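Local atomic coordinates of putative nucleoside-diphosphate-sugar epimerase (Staphylococcus aureus subsp. aureus, PDB entry 3E48), a protein that is of unknown function but probably binds NAD(P)H through a Rossmann-type domain, as a putative nucleoside-diphosphate-sugar epimerase. Residues G122-L127 with Y135-M140; V69-S74 with S118-Y123. All coordinates share one frame; numbering follows the deposited sequence.

Contact 1. Residues G122-L127 with Y135-M140; sequences GYASRL and YTYVRM
Ser125 of helix 118-131 packs on Tyr137 of strand 134-143, a buried helix-on-sheet contact. It lies within a beta-alpha-beta unit of the Rossmann-type domain: strand 100-106, helix 118-131, then strand 134-143. The helix runs nearly antiparallel to the strand it leads into. The two short segments make an angle of 159°, and their axes come within 10.2 Å. The main touch is a CH-pi contact. Ser125 CB sits over one face of the Tyr137 ring, 4.1 Å from the ring centroid and 26° off the ring normal. The backbone is close too, with Ser125 CA 3.6 Å from Tyr137 CE2. The CB of Tyr137 points toward the helix; with CG anti to the backbone N (chi1 -159°), the ring turns one face to Ser125. Next to it, Ala124 CB meets Tyr137 OH more loosely, at 4.4 Å.

Tyr135 reaches the same helix turn through water. The water lies 2.6 Å from Tyr135 OH, in the plane of the tyrosine ring, and 2.9 Å from Ser125 OG. It joins helix to strand where the two hydroxyls do not meet directly. Ser125 OG has further partners: Arg194 NH2 and, across the dimer interface, His111 O of the second subunit. The serine hydroxyl thus has three polar partners, counting the water.

Tyr137 also meets the ring of Phe103 on strand 100-106, with the two planes nearly parallel. Along this stretch, strand 134-143 pairs with strands 100-106 and 194-203. Helix 118-131 rests on this part of the sheet, with helix 84-96 beside it and the second subunit also packing against it.

Contact 2. Residues V69-S74 with S118-Y123; sequences VVFIPS and SPYFGY
The C-terminal end of strand 68-71 in the Rossmann-type sheet, and the loop that follows it, meet the first turn of helix 118-131. Pro73 and Tyr120 carry most of this contact. Pro73 CB lies 3.6 Å from Tyr120 OH and 3.9 Å from Tyr120 CE2. Pro73 CG is nearly as close to the hydroxyl. The two side chains cross at about a right angle, and the proline meets the hydroxyl end of the tyrosine. Tyr120 has CG anti to its backbone N (chi1 169°), and its long side chain spans most of the gap between helix and loop.

Phe71 meets the same hydroxyl. Tyr120 OH stands at the edge of the Phe71 ring, near its plane, 3.8 Å from Phe71 CE2. Phe121 adds a looser touch, with its CE1 4.2 Å from Pro73 CG. The two neighbouring helix residues also pack together: Tyr120 CD2 lies over the centre of the Phe121 ring, 3.7 Å above its plane.

Outside the two segments, Arg82 makes a cation-pi contact with Tyr120, and Tyr53 stacks on Phe71. Phe103 of strand 100-106 touches both Pro73 and Tyr120.

Proline and aromatic groups join the segments by van der Waals packing. The contact therefore rests on fit of shape rather than on directional polar bonds between the two segments.

Overall arrangement
Both contacts use helix 118-131, and their centres are about 6 Å apart. Contact 2 takes the first turn of the helix and contact 1 the next turn, with Gly122 and Tyr123 common to both. In chain order come 69-74, then the helix, then 135-140. The helix thus reaches strand 134-143 and the end of strand 68-71 with its following loop; strand 100-106 lies between the two strands in the sheet. The contacts touch each other where Tyr137 OH packs 3.4 Å from Phe121 O. Together they seat one helix of the probable NAD(P)H-binding domain on its sheet. The second subunit packs on the same helix, so both contacts lie near the dimer interface.

Contact 1. Residues G122-L127 with Y135-M140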
ATOM      1  N   GLY B 122      -1.993  -2.299  -1.070  1.00  5.18           N
ATOM      2  CA  GLY B 122      -1.219  -1.746   0.023  1.00  6.15           C
ATOM      3  C   GLY B 122      -2.082  -0.742   0.766  1.00  8.44           C
ATOM      4  O   GLY B 122      -2.091  -0.699   1.994  1.00  6.42           O
ATOM      5  N   TYR B 123      -2.816   0.071   0.012  1.00  5.86           N
ATOM      6  CA  TYR B 123      -3.689   1.082   0.588  1.00  3.95           C
ATOM      7  C   TYR B 123      -4.816   0.470   1.411  1.00  5.67           C
ATOM      8  O   TYR B 123      -5.113   0.938   2.511  1.00  6.04           O
ATOM      9  CB  TYR B 123      -4.262   1.944  -0.537  1.00  6.87           C
ATOM     10  CG  TYR B 123      -5.076   3.137  -0.095  1.00  5.55           C
ATOM     11  CD1 TYR B 123      -6.422   3.004   0.260  1.00  9.86           C
ATOM     12  CD2 TYR B 123      -4.515   4.417  -0.095  1.00  7.16           C
ATOM     13  CE1 TYR B 123      -7.194   4.122   0.594  1.00  6.13           C
ATOM     14  CE2 TYR B 123      -5.273   5.533   0.237  1.00  8.98           C
ATOM     15  CZ  TYR B 123      -6.608   5.382   0.576  1.00  9.42           C
ATOM     16  OH  TYR B 123      -7.352   6.502   0.867  1.00 10.31           O
ATOM     17  N   ALA B 124      -5.437  -0.577   0.872  1.00  7.12           N
ATOM     18  CA  ALA B 124      -6.543  -1.259   1.541  1.00  6.95           C
ATOM     19  C   ALA B 124      -6.151  -1.802   2.916  1.00  6.22           C
ATOM     20  O   ALA B 124      -6.845  -1.565   3.912  1.00  5.89           O
ATOM     21  CB  ALA B 124      -7.057  -2.396   0.658  1.00  6.95           C
ATOM     22  N   SER B 125      -5.044  -2.535   2.967  1.00  4.67           N
ATOM     23  CA  SER B 125      -4.565  -3.113   4.220  1.00  7.74           C
ATOM     24  C   SER B 125      -4.365  -2.022   5.266  1.00  5.04           C
ATOM     25  O   SER B 125      -4.840  -2.126   6.402  1.00  6.09           O
ATOM     26  CB  SER B 125      -3.247  -3.862   3.979  1.00  8.18           C
ATOM     27  OG  SER B 125      -2.745  -4.428   5.176  1.00 20.40           O
ATOM     28  N   ARG B 126      -3.663  -0.965   4.880  1.00  4.55           N
ATOM     29  CA  ARG B 126      -3.407   0.136   5.802  1.00  4.90           C
ATOM     30  C   ARG B 126      -4.679   0.878   6.210  1.00  6.09           C
ATOM     31  O   ARG B 126      -4.845   1.224   7.382  1.00  5.32           O
ATOM     32  CB  ARG B 126      -2.381   1.084   5.174  1.00  3.68           C
ATOM     33  CG  ARG B 126      -1.055   0.371   4.969  1.00  5.32           C
ATOM     34  CD  ARG B 126      -0.099   1.089   4.033  1.00  5.95           C
ATOM     35  NE  ARG B 126       1.209   0.436   4.070  1.00  6.46           N
ATOM     36  CZ  ARG B 126       1.472  -0.763   3.556  1.00  7.82           C
ATOM     37  NH1 ARG B 126       0.521  -1.461   2.940  1.00  4.23           N
ATOM     38  NH2 ARG B 126       2.686  -1.288   3.690  1.00  9.00           N
ATOM     39  N   LEU B 127      -5.590   1.107   5.266  1.00  5.07           N
ATOM     40  CA  LEU B 127      -6.824   1.805   5.610  1.00  4.75           C
ATOM     41  C   LEU B 127      -7.589   1.004   6.662  1.00  8.63           C
ATOM     42  O   LEU B 127      -8.153   1.573   7.597  1.00  7.26           O
ATOM     43  CB  LEU B 127      -7.709   2.016   4.380  1.00  6.12           C
ATOM     44  CG  LEU B 127      -8.888   2.987   4.581  1.00  7.01           C
ATOM     45  CD1 LEU B 127      -8.356   4.408   4.822  1.00  9.66           C
ATOM     46  CD2 LEU B 127      -9.791   2.957   3.362  1.00  8.66           C
ATOM     47  N   TYR B 135     -10.621  -6.597  11.904  1.00  8.03           N
ATOM     48  CA  TYR B 135     -10.584  -7.165  10.567  1.00  6.39           C
ATOM     49  C   TYR B 135      -9.615  -8.333  10.435  1.00  9.34           C
ATOM     50  O   TYR B 135      -8.712  -8.516  11.253  1.00  8.24           O
ATOM     51  CB  TYR B 135     -10.242  -6.086   9.519  1.00  8.32           C
ATOM     52  CG  TYR B 135      -8.817  -5.577   9.579  1.00  8.42           C
ATOM     53  CD1 TYR B 135      -8.412  -4.687  10.575  1.00  6.74           C
ATOM     54  CD2 TYR B 135      -7.867  -6.006   8.651  1.00 10.08           C
ATOM     55  CE1 TYR B 135      -7.089  -4.242  10.645  1.00  8.37           C
ATOM     56  CE2 TYR B 135      -6.550  -5.567   8.711  1.00  7.98           C
ATOM     57  CZ  TYR B 135      -6.168  -4.690   9.710  1.00  9.38           C
ATOM     58  OH  TYR B 135      -4.854  -4.279   9.778  1.00 11.73           O
ATOM     59  N   THR B 136      -9.833  -9.117   9.387  1.00  6.97           N
ATOM     60  CA  THR B 136      -9.017 -10.283   9.071  1.00  7.36           C
ATOM     61  C   THR B 136      -8.610 -10.062   7.627  1.00  8.13           C
ATOM     62  O   THR B 136      -9.465  -9.947   6.751  1.00 10.13           O
ATOM     63  CB  THR B 136      -9.849 -11.581   9.192  1.00  8.95           C
ATOM     64  OG1 THR B 136     -10.371 -11.683  10.524  1.00  9.49           O
ATOM     65  CG2 THR B 136      -8.993 -12.806   8.902  1.00  9.44           C
ATOM     66  N   TYR B 137      -7.308  -9.969   7.382  1.00  5.76           N
ATOM     67  CA  TYR B 137      -6.819  -9.732   6.032  1.00  9.31           C
ATOM     68  C   TYR B 137      -6.328 -11.045   5.430  1.00  7.97           C
ATOM     69  O   TYR B 137      -5.358 -11.645   5.901  1.00  8.17           O
ATOM     70  CB  TYR B 137      -5.708  -8.677   6.067  1.00  5.87           C
ATOM     71  CG  TYR B 137      -5.476  -8.005   4.737  1.00  6.73           C
ATOM     72  CD1 TYR B 137      -4.608  -8.556   3.797  1.00  7.57           C
ATOM     73  CD2 TYR B 137      -6.176  -6.849   4.390  1.00  6.84           C
ATOM     74  CE1 TYR B 137      -4.447  -7.975   2.536  1.00  9.78           C
ATOM     75  CE2 TYR B 137      -6.023  -6.261   3.132  1.00  6.35           C
ATOM     76  CZ  TYR B 137      -5.158  -6.832   2.213  1.00  8.82           C
ATOM     77  OH  TYR B 137      -5.005  -6.274   0.966  1.00 10.60           O
ATOM     78  N   VAL B 138      -7.027 -11.495   4.394  1.00  5.54           N
ATOM     79  CA  VAL B 138      -6.706 -12.751   3.731  1.00  5.55           C
ATOM     80  C   VAL B 138      -6.066 -12.496   2.378  1.00  7.80           C
ATOM     81  O   VAL B 138      -6.705 -11.961   1.484  1.00 12.61           O
ATOM     82  CB  VAL B 138      -7.985 -13.591   3.521  1.00  8.62           C
ATOM     83  CG1 VAL B 138      -7.637 -14.932   2.885  1.00 12.14           C
ATOM     84  CG2 VAL B 138      -8.697 -13.785   4.851  1.00 10.64           C
ATOM     85  N   ARG B 139      -4.803 -12.871   2.220  1.00  4.49           N
ATOM     86  CA  ARG B 139      -4.135 -12.663   0.943  1.00  7.76           C
ATOM     87  C   ARG B 139      -4.167 -13.965   0.151  1.00  9.48           C
ATOM     88  O   ARG B 139      -3.942 -15.037   0.706  1.00 14.28           O
ATOM     89  CB  ARG B 139      -2.695 -12.188   1.183  1.00  8.84           C
ATOM     90  CG  ARG B 139      -2.647 -10.794   1.809  1.00  7.17           C
ATOM     91  CD  ARG B 139      -1.284 -10.434   2.402  1.00  8.27           C
ATOM     92  NE  ARG B 139      -0.249 -10.274   1.387  1.00  8.21           N
ATOM     93  CZ  ARG B 139       0.741 -11.136   1.187  1.00  8.09           C
ATOM     94  NH1 ARG B 139       0.834 -12.228   1.936  1.00  6.48           N
ATOM     95  NH2 ARG B 139       1.640 -10.905   0.238  1.00  8.40           N
HETATM   96  N   MSE B 140      -4.477 -13.877  -1.137  1.00  8.25           N
HETATM   97  CA  MSE B 140      -4.533 -15.077  -1.960  1.00  7.62           C
HETATM   98  C   MSE B 140      -3.464 -15.094  -3.047  1.00  9.16           C
HETATM   99  O   MSE B 140      -3.032 -14.039  -3.526  1.00  8.43           O
HETATM  100  CB  MSE B 140      -5.923 -15.212  -2.597  1.00 10.64           C
HETATM  101  CG  MSE B 140      -6.253 -14.138  -3.615  1.00 12.27           C
HETATM  102 SE   MSE B 140      -8.112 -14.182  -4.196  1.00 22.48          SE
HETATM  103  CE  MSE B 140      -8.416 -12.280  -4.253  1.00 15.56           C
TER
HETATM  104  O   HOH W   1      -2.966  -4.809   8.019  1.00 22.30           O

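Contact 2. Residues V69-S74 with S118-Y123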
ATOM      1  N   VAL B  69     -18.670  -8.534   7.401  1.00  5.71           N
ATOM      2  CA  VAL B  69     -18.664  -8.315   5.966  1.00  5.22           C
ATOM      3  C   VAL B  69     -17.423  -8.973   5.377  1.00  6.05           C
ATOM      4  O   VAL B  69     -16.303  -8.746   5.843  1.00  7.48           O
ATOM      5  CB  VAL B  69     -18.638  -6.802   5.623  1.00  5.67           C
ATOM      6  CG1 VAL B  69     -18.400  -6.600   4.128  1.00  5.93           C
ATOM      7  CG2 VAL B  69     -19.957  -6.155   6.034  1.00  9.10           C
ATOM      8  N   VAL B  70     -17.644  -9.817   4.374  1.00  4.18           N
ATOM      9  CA  VAL B  70     -16.565 -10.498   3.665  1.00  6.03           C
ATOM     10  C   VAL B  70     -16.549  -9.735   2.348  1.00  7.72           C
ATOM     11  O   VAL B  70     -17.488  -9.826   1.557  1.00  7.42           O
ATOM     12  CB  VAL B  70     -16.895 -11.985   3.433  1.00  6.17           C
ATOM     13  CG1 VAL B  70     -15.715 -12.683   2.770  1.00  8.02           C
ATOM     14  CG2 VAL B  70     -17.228 -12.652   4.762  1.00  7.13           C
ATOM     15  N   PHE B  71     -15.484  -8.962   2.145  1.00  6.34           N
ATOM     16  CA  PHE B  71     -15.335  -8.101   0.976  1.00  7.36           C
ATOM     17  C   PHE B  71     -14.429  -8.646  -0.113  1.00  5.47           C
ATOM     18  O   PHE B  71     -13.268  -8.961   0.138  1.00  5.85           O
ATOM     19  CB  PHE B  71     -14.789  -6.743   1.424  1.00  5.18           C
ATOM     20  CG  PHE B  71     -14.791  -5.694   0.353  1.00  6.09           C
ATOM     21  CD1 PHE B  71     -15.961  -5.006   0.049  1.00  9.08           C
ATOM     22  CD2 PHE B  71     -13.631  -5.393  -0.358  1.00  7.09           C
ATOM     23  CE1 PHE B  71     -15.983  -4.032  -0.948  1.00  9.21           C
ATOM     24  CE2 PHE B  71     -13.638  -4.417  -1.362  1.00  8.17           C
ATOM     25  CZ  PHE B  71     -14.822  -3.734  -1.656  1.00  8.06           C
ATOM     26  N   ILE B  72     -14.971  -8.749  -1.321  1.00  6.16           N
ATOM     27  CA  ILE B  72     -14.211  -9.206  -2.476  1.00  4.05           C
ATOM     28  C   ILE B  72     -14.013  -7.986  -3.369  1.00  6.02           C
ATOM     29  O   ILE B  72     -14.976  -7.439  -3.905  1.00  7.97           O
ATOM     30  CB  ILE B  72     -14.976 -10.287  -3.264  1.00  7.13           C
ATOM     31  CG1 ILE B  72     -15.199 -11.503  -2.363  1.00  6.23           C
ATOM     32  CG2 ILE B  72     -14.199 -10.674  -4.523  1.00  9.35           C
ATOM     33  CD1 ILE B  72     -16.003 -12.608  -3.012  1.00 10.17           C
ATOM     34  N   PRO B  73     -12.760  -7.532  -3.525  1.00  6.75           N
ATOM     35  CA  PRO B  73     -12.479  -6.364  -4.369  1.00  9.71           C
ATOM     36  C   PRO B  73     -12.952  -6.546  -5.810  1.00  6.70           C
ATOM     37  O   PRO B  73     -13.054  -7.671  -6.300  1.00  9.43           O
ATOM     38  CB  PRO B  73     -10.959  -6.236  -4.288  1.00  6.01           C
ATOM     39  CG  PRO B  73     -10.651  -6.734  -2.915  1.00  7.85           C
ATOM     40  CD  PRO B  73     -11.550  -7.963  -2.805  1.00  6.99           C
ATOM     41  N   SER B  74     -13.237  -5.433  -6.482  1.00  8.06           N
ATOM     42  CA  SER B  74     -13.673  -5.463  -7.876  1.00  8.72           C
ATOM     43  C   SER B  74     -12.435  -5.580  -8.762  1.00  6.22           C
ATOM     44  O   SER B  74     -11.317  -5.673  -8.255  1.00 10.30           O
ATOM     45  CB  SER B  74     -14.421  -4.177  -8.234  1.00 13.23           C
ATOM     46  OG  SER B  74     -13.539  -3.060  -8.268  1.00  9.55           O
ATOM     47  N   SER B 118      -0.863  -3.154  -7.096  1.00  6.84           N
ATOM     48  CA  SER B 118      -0.257  -3.212  -5.767  1.00  4.92           C
ATOM     49  C   SER B 118      -0.609  -1.986  -4.904  1.00  4.49           C
ATOM     50  O   SER B 118      -0.837  -2.123  -3.704  1.00  7.92           O
ATOM     51  CB  SER B 118       1.271  -3.393  -5.852  1.00  3.07           C
ATOM     52  OG  SER B 118       1.916  -2.238  -6.329  1.00  8.81           O
ATOM     53  N   PRO B 119      -0.678  -0.779  -5.502  1.00  5.01           N
ATOM     54  CA  PRO B 119      -1.016   0.392  -4.684  1.00  5.91           C
ATOM     55  C   PRO B 119      -2.367   0.219  -3.984  1.00  7.45           C
ATOM     56  O   PRO B 119      -2.525   0.580  -2.814  1.00  5.58           O
ATOM     57  CB  PRO B 119      -1.038   1.535  -5.700  1.00  8.15           C
ATOM     58  CG  PRO B 119      -0.046   1.091  -6.730  1.00  5.71           C
ATOM     59  CD  PRO B 119      -0.397  -0.375  -6.893  1.00  4.03           C
ATOM     60  N   TYR B 120      -3.340  -0.332  -4.706  1.00  7.60           N
ATOM     61  CA  TYR B 120      -4.668  -0.549  -4.137  1.00  4.80           C
ATOM     62  C   TYR B 120      -4.620  -1.477  -2.935  1.00  3.47           C
ATOM     63  O   TYR B 120      -5.200  -1.177  -1.894  1.00  5.77           O
ATOM     64  CB  TYR B 120      -5.622  -1.143  -5.177  1.00  5.74           C
ATOM     65  CG  TYR B 120      -6.927  -1.642  -4.582  1.00  4.61           C
ATOM     66  CD1 TYR B 120      -7.955  -0.755  -4.254  1.00  6.70           C
ATOM     67  CD2 TYR B 120      -7.121  -3.002  -4.317  1.00  9.32           C
ATOM     68  CE1 TYR B 120      -9.145  -1.206  -3.682  1.00  6.20           C
ATOM     69  CE2 TYR B 120      -8.309  -3.462  -3.741  1.00  5.59           C
ATOM     70  CZ  TYR B 120      -9.314  -2.559  -3.429  1.00  4.53           C
ATOM     71  OH  TYR B 120     -10.499  -3.002  -2.871  1.00  8.99           O
ATOM     72  N   PHE B 121      -3.929  -2.602  -3.071  1.00  7.15           N
ATOM     73  CA  PHE B 121      -3.865  -3.558  -1.973  1.00  4.53           C
ATOM     74  C   PHE B 121      -3.056  -3.047  -0.794  1.00  7.97           C
ATOM     75  O   PHE B 121      -3.392  -3.319   0.358  1.00  7.12           O
ATOM     76  CB  PHE B 121      -3.344  -4.899  -2.485  1.00  6.76           C
ATOM     77  CG  PHE B 121      -4.323  -5.602  -3.377  1.00  6.92           C
ATOM     78  CD1 PHE B 121      -5.514  -6.101  -2.852  1.00  5.17           C
ATOM     79  CD2 PHE B 121      -4.092  -5.711  -4.741  1.00  6.60           C
ATOM     80  CE1 PHE B 121      -6.470  -6.697  -3.676  1.00  6.42           C
ATOM     81  CE2 PHE B 121      -5.039  -6.305  -5.581  1.00 10.24           C
ATOM     82  CZ  PHE B 121      -6.232  -6.799  -5.045  1.00 10.82           C
ATOM     83  N   GLY B 122      -1.993  -2.299  -1.070  1.00  5.18           N
ATOM     84  CA  GLY B 122      -1.219  -1.746   0.023  1.00  6.15           C
ATOM     85  C   GLY B 122      -2.082  -0.742   0.766  1.00  8.44           C
ATOM     86  O   GLY B 122      -2.091  -0.699   1.994  1.00  6.42           O
ATOM     87  N   TYR B 123      -2.816   0.071   0.012  1.00  5.86           N
ATOM     88  CA  TYR B 123      -3.689   1.082   0.588  1.00  3.95           C
ATOM     89  C   TYR B 123      -4.816   0.470   1.411  1.00  5.67           C
ATOM     90  O   TYR B 123      -5.113   0.938   2.511  1.00  6.04           O
ATOM     91  CB  TYR B 123      -4.262   1.944  -0.537  1.00  6.87           C
ATOM     92  CG  TYR B 123      -5.076   3.137  -0.095  1.00  5.55           C
ATOM     93  CD1 TYR B 123      -6.422   3.004   0.260  1.00  9.86           C
ATOM     94  CD2 TYR B 123      -4.515   4.417  -0.095  1.00  7.16           C
ATOM     95  CE1 TYR B 123      -7.194   4.122   0.594  1.00  6.13           C
ATOM     96  CE2 TYR B 123      -5.273   5.533   0.237  1.00  8.98           C
ATOM     97  CZ  TYR B 123      -6.608   5.382   0.576  1.00  9.42           C
ATOM     98  OH  TYR B 123      -7.352   6.502   0.867  1.00 10.31           O
TER